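Local coordinates for R.MvaI (Kocuria varians, PDB 2OA9), which cleaves DNA as a monomeric restriction endonuclease that recognizes its target sequence asymmetrically, probably with divalent metal ions at its active site, at residues His62-Ala65 / Ala66-Leu70; Ile34-Thr37 / Phe38-Leu42. One frame throughout, in Å; residues are numbered along the deposited sequence.

Contact 1 of 2, residues His62-Ala65 / Ala66-Leu70. With CD (cadmium ion), chain E.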
loop_
_atom_site.group_PDB
_atom_site.type_symbol
_atom_site.label_atom_id
_atom_site.label_comp_id
_atom_site.label_asym_id
_atom_site.label_seq_id
_atom_site.Cartn_x
_atom_site.Cartn_y
_atom_site.Cartn_z
ATOM N N HIS A 62 -6.619 -10.095 11.200
ATOM C CA HIS A 62 -5.247 -10.564 10.907
ATOM C C HIS A 62 -5.332 -11.603 9.802
ATOM O O HIS A 62 -4.467 -11.654 8.913
ATOM C CB HIS A 62 -4.569 -11.204 12.141
ATOM C CG HIS A 62 -4.277 -10.112 13.184
ATOM N ND1 HIS A 62 -3.071 -9.454 13.254
ATOM C CD2 HIS A 62 -5.065 -9.563 14.149
ATOM C CE1 HIS A 62 -3.143 -8.514 14.170
ATOM N NE2 HIS A 62 -4.332 -8.566 14.731
ATOM N N GLU A 63 -6.373 -12.439 9.837
ATOM C CA GLU A 63 -6.546 -13.464 8.829
ATOM C C GLU A 63 -6.768 -12.889 7.428
ATOM O O GLU A 63 -6.169 -13.341 6.464
ATOM C CB GLU A 63 -7.709 -14.360 9.229
ATOM C CG GLU A 63 -7.791 -15.596 8.385
ATOM C CD GLU A 63 -8.887 -16.509 8.876
ATOM O OE1 GLU A 63 -10.065 -16.208 8.576
ATOM O OE2 GLU A 63 -8.570 -17.468 9.606
ATOM N N THR A 64 -7.619 -11.882 7.325
ATOM C CA THR A 64 -7.920 -11.310 6.035
ATOM C C THR A 64 -6.721 -10.463 5.583
ATOM O O THR A 64 -6.385 -10.433 4.411
ATOM C CB THR A 64 -9.213 -10.527 6.116
ATOM O OG1 THR A 64 -10.313 -11.419 6.388
ATOM C CG2 THR A 64 -9.532 -9.875 4.786
ATOM N N ALA A 65 -6.089 -9.733 6.500
ATOM C CA ALA A 65 -4.895 -8.937 6.186
ATOM C C ALA A 65 -3.804 -9.798 5.542
ATOM O O ALA A 65 -3.150 -9.355 4.604
ATOM C CB ALA A 65 -4.394 -8.230 7.425
ATOM N N ALA A 66 -3.645 -11.039 5.969
ATOM C CA ALA A 66 -2.592 -11.879 5.450
ATOM C C ALA A 66 -2.828 -12.208 3.969
ATOM O O ALA A 66 -1.904 -12.492 3.239
ATOM C CB ALA A 66 -2.512 -13.139 6.240
ATOM N N LYS A 67 -4.074 -12.157 3.543
ATOM C CA LYS A 67 -4.448 -12.444 2.160
ATOM C C LYS A 67 -4.582 -11.195 1.310
ATOM O O LYS A 67 -4.939 -11.324 0.126
ATOM C CB LYS A 67 -5.767 -13.237 2.120
ATOM C CG LYS A 67 -5.743 -14.501 2.914
ATOM C CD LYS A 67 -7.114 -15.166 2.876
ATOM C CE LYS A 67 -8.155 -14.390 3.678
ATOM N NZ LYS A 67 -9.347 -15.194 4.053
ATOM N N SER A 68 -4.269 -10.014 1.855
ATOM C CA SER A 68 -4.598 -8.737 1.206
ATOM C C SER A 68 -3.348 -8.015 0.755
ATOM O O SER A 68 -2.383 -7.932 1.465
ATOM C CB SER A 68 -5.397 -7.841 2.109
ATOM O OG SER A 68 -6.634 -8.468 2.433
ATOM N N LEU A 69 -3.384 -7.469 -0.440
ATOM C CA LEU A 69 -2.293 -6.643 -0.951
ATOM C C LEU A 69 -2.771 -5.181 -0.962
ATOM O O LEU A 69 -3.772 -4.857 -1.588
ATOM C CB LEU A 69 -1.944 -7.093 -2.376
ATOM C CG LEU A 69 -0.801 -6.435 -3.111
ATOM C CD1 LEU A 69 0.512 -6.584 -2.322
ATOM C CD2 LEU A 69 -0.699 -6.991 -4.529
ATOM N N LEU A 70 -2.043 -4.330 -0.256
ATOM C CA LEU A 70 -2.348 -2.916 -0.120
ATOM C C LEU A 70 -1.473 -2.132 -1.097
ATOM O O LEU A 70 -0.263 -2.335 -1.162
ATOM C CB LEU A 70 -2.021 -2.527 1.320
ATOM C CG LEU A 70 -2.278 -1.096 1.755
ATOM C CD1 LEU A 70 -3.769 -0.876 1.861
ATOM C CD2 LEU A 70 -1.556 -0.816 3.077
HETATM CD CD CD E . -1.048 -10.270 12.459
#
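His62 O accepts the N-H of Ala66 at 3.1 Å, one full helical turn on. With CG beside the backbone N (chi1 -69°), the imidazole of His62 turns ND1 to a cadmium ion 2.3 Å away, which Glu237 OE1 also binds, joining the turn to helix 236-242. The ring also lies on Val168 and Ser170 of strand 166-176, a flat group set against the sheet while its backbone stays helical. Glu63 meets the next segment through its carbonyl rather than its carboxylate, as the Lys67 chain, bent at chi3 (-70°), carries CE to 3.6 Å from Glu63 O. At 4.7 Å the charged atoms Lys67 NZ and Glu63 OE1 are not in contact, and any attraction is probably modest. Thr64 O is gripped twice. Lys67 N reaches Thr64 O at 3.0 Å and Ser68 OG reaches it at 2.8 Å, from opposite faces of the carbonyl plane, while CG2 of Thr64 packs beside the serine hydroxyl. A serine can do this because its hydroxyl sits one carbon from the chain, short enough to fold back on the preceding turn. Replacing the serine by an alanine removes that hydroxyl, and Thr64 O would probably be left with the Lys67 N-H as its one partner of the two. Buried Ala65, whose small methyl fits against Met236, receives Ser68 N on its carbonyl O at 3.0 Å with a fairly straight N-H (160°). The shift from a bond four residues back, at Ala66, to bonds three residues back, at Lys67 and Ser68, marks a tightening turn where a short helix gives way to a strand. Here that exit links the strand whose Glu58 and Ile59 bind calcium in another structure of the protein to edge strand 69-74 of the antiparallel sheet.

Contact 2 of 2, residues Ile34-Thr37 / Phe38-Leu42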
loop_
_atom_site.group_PDB
_atom_site.type_symbol
_atom_site.label_atom_id
_atom_site.label_comp_id
_atom_site.label_asym_id
_atom_site.label_seq_id
_atom_site.Cartn_x
_atom_site.Cartn_y
_atom_site.Cartn_z
ATOM N N ILE A 34 -16.896 -9.624 10.731
ATOM C CA ILE A 34 -16.104 -9.115 11.846
ATOM C C ILE A 34 -15.696 -7.670 11.564
ATOM O O ILE A 34 -15.910 -6.785 12.387
ATOM C CB ILE A 34 -14.855 -10.001 12.112
ATOM C CG1 ILE A 34 -15.304 -11.366 12.658
ATOM C CG2 ILE A 34 -13.931 -9.340 13.092
ATOM C CD1 ILE A 34 -14.247 -12.413 12.628
ATOM N N GLY A 35 -15.129 -7.442 10.387
ATOM C CA GLY A 35 -14.682 -6.116 10.019
ATOM C C GLY A 35 -15.816 -5.119 9.848
ATOM O O GLY A 35 -15.760 -3.981 10.337
ATOM N N LYS A 36 -16.882 -5.523 9.175
ATOM C CA LYS A 36 -17.976 -4.593 8.910
ATOM C C LYS A 36 -18.704 -4.192 10.198
ATOM O O LYS A 36 -19.126 -3.050 10.357
ATOM C CB LYS A 36 -18.968 -5.207 7.899
ATOM C CG LYS A 36 -20.133 -4.306 7.468
ATOM C CD LYS A 36 -21.454 -5.078 7.320
ATOM C CE LYS A 36 -22.624 -4.347 7.966
ATOM N NZ LYS A 36 -22.713 -2.917 7.554
ATOM N N THR A 37 -18.852 -5.131 11.120
ATOM C CA THR A 37 -19.455 -4.814 12.397
ATOM C C THR A 37 -18.571 -3.802 13.113
ATOM O O THR A 37 -19.080 -2.866 13.703
ATOM C CB THR A 37 -19.643 -6.062 13.246
ATOM O OG1 THR A 37 -20.595 -6.936 12.619
ATOM C CG2 THR A 37 -20.244 -5.730 14.610
ATOM N N PHE A 38 -17.250 -3.990 13.054
ATOM C CA PHE A 38 -16.344 -3.013 13.677
ATOM C C PHE A 38 -16.519 -1.611 13.069
ATOM O O PHE A 38 -16.558 -0.608 13.788
ATOM C CB PHE A 38 -14.892 -3.510 13.567
ATOM C CG PHE A 38 -13.917 -2.719 14.383
ATOM C CD1 PHE A 38 -13.597 -3.106 15.653
ATOM C CD2 PHE A 38 -13.290 -1.633 13.857
ATOM C CE1 PHE A 38 -12.688 -2.412 16.396
ATOM C CE2 PHE A 38 -12.382 -0.912 14.623
ATOM C CZ PHE A 38 -12.097 -1.327 15.890
ATOM N N GLU A 39 -16.625 -1.562 11.741
ATOM C CA GLU A 39 -16.873 -0.310 11.017
ATOM C C GLU A 39 -18.164 0.347 11.480
ATOM O O GLU A 39 -18.205 1.556 11.679
ATOM C CB GLU A 39 -16.961 -0.551 9.510
ATOM C CG GLU A 39 -15.658 -0.943 8.816
ATOM C CD GLU A 39 -15.895 -1.208 7.325
ATOM O OE1 GLU A 39 -16.953 -0.782 6.792
ATOM O OE2 GLU A 39 -15.044 -1.825 6.670
ATOM N N ASP A 40 -19.227 -0.445 11.663
ATOM C CA ASP A 40 -20.489 0.078 12.212
ATOM C C ASP A 40 -20.376 0.671 13.615
ATOM O O ASP A 40 -20.983 1.685 13.941
ATOM C CB ASP A 40 -21.564 -1.027 12.279
ATOM C CG ASP A 40 -21.939 -1.589 10.916
ATOM O OD1 ASP A 40 -21.752 -0.898 9.884
ATOM O OD2 ASP A 40 -22.466 -2.727 10.792
ATOM N N LEU A 41 -19.592 0.022 14.467
ATOM C CA LEU A 41 -19.478 0.443 15.843
ATOM C C LEU A 41 -18.638 1.719 15.916
ATOM O O LEU A 41 -18.881 2.609 16.725
ATOM C CB LEU A 41 -18.865 -0.682 16.668
ATOM C CG LEU A 41 -19.731 -1.931 16.873
ATOM C CD1 LEU A 41 -18.889 -3.108 17.328
ATOM C CD2 LEU A 41 -20.870 -1.656 17.850
ATOM N N LEU A 42 -17.660 1.811 15.029
ATOM C CA LEU A 42 -16.806 2.971 14.975
ATOM C C LEU A 42 -17.608 4.182 14.513
ATOM O O LEU A 42 -17.427 5.276 15.026
ATOM C CB LEU A 42 -15.622 2.694 14.046
ATOM C CG LEU A 42 -14.477 3.657 13.975
ATOM C CD1 LEU A 42 -13.886 3.875 15.357
ATOM C CD2 LEU A 42 -13.427 3.118 13.042
#
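From Ile34 to Leu41 the backbone is regular alpha-helix, with Phe38, Glu39, Asp40 and Leu41 each giving an N-H to the carbonyl four residues back; the bond from Glu39 N to Gly35 O is 2.9 Å long. On the outer side Lys36 and Asp40 form a salt bridge one turn apart. Bends at chi2, chi3 and chi4 bring the lysine NZ up to the two oxygens of the carboxylate: Lys36 NZ stands 3.2 Å from Asp40 OD1, on its syn lone pair, and a weaker bond runs to OD2. A long flexible lysine and a short acid are well matched to this spacing. Glu39 lays its CG 3.4 Å from Gly35 O and continues extended. Thr37 and Leu41 point the same way side by side, with CG2 of the threonine 4.0 Å from CD1 of the leucine, and both meet Tyr184 of strand 179-192. The buried threonine hydroxyl is occupied by Gly33 O and by Thr26 OG1, which lets a polar residue sit on the inner side. With CG anti to its backbone N (chi1 -169°), Phe38 sends its ring inward to an edge-to-face meeting with Tyr184 and to Ile15, Val18 and Ile59. This division between a charged and an apolar face is that of an amphipathic helix packed against the central mixed sheet of a PD-(D/E)XK nuclease.

In the fold
Both contacts are local turns, so neither closes a long loop; they follow in series along the chain and neither nest nor cross. Contact 2 comes first, within helix 33-49, which packs on both helix 6-19 and the mixed sheet. The chain then passes through Asp53 and enters strand 58-61, whose Glu58 and Ile59 bind calcium together with Asp53 in another structure of the enzyme. Contact 1 follows directly, at helix 62-66, and leads into strand 69-74 of the antiparallel sheet. The two centres are about 17 Å apart, the nearest atoms about 7 Å, without touching; strand 58-61 joins them, since Ile59 packs on Phe38 and Thr61 bonds to Thr64.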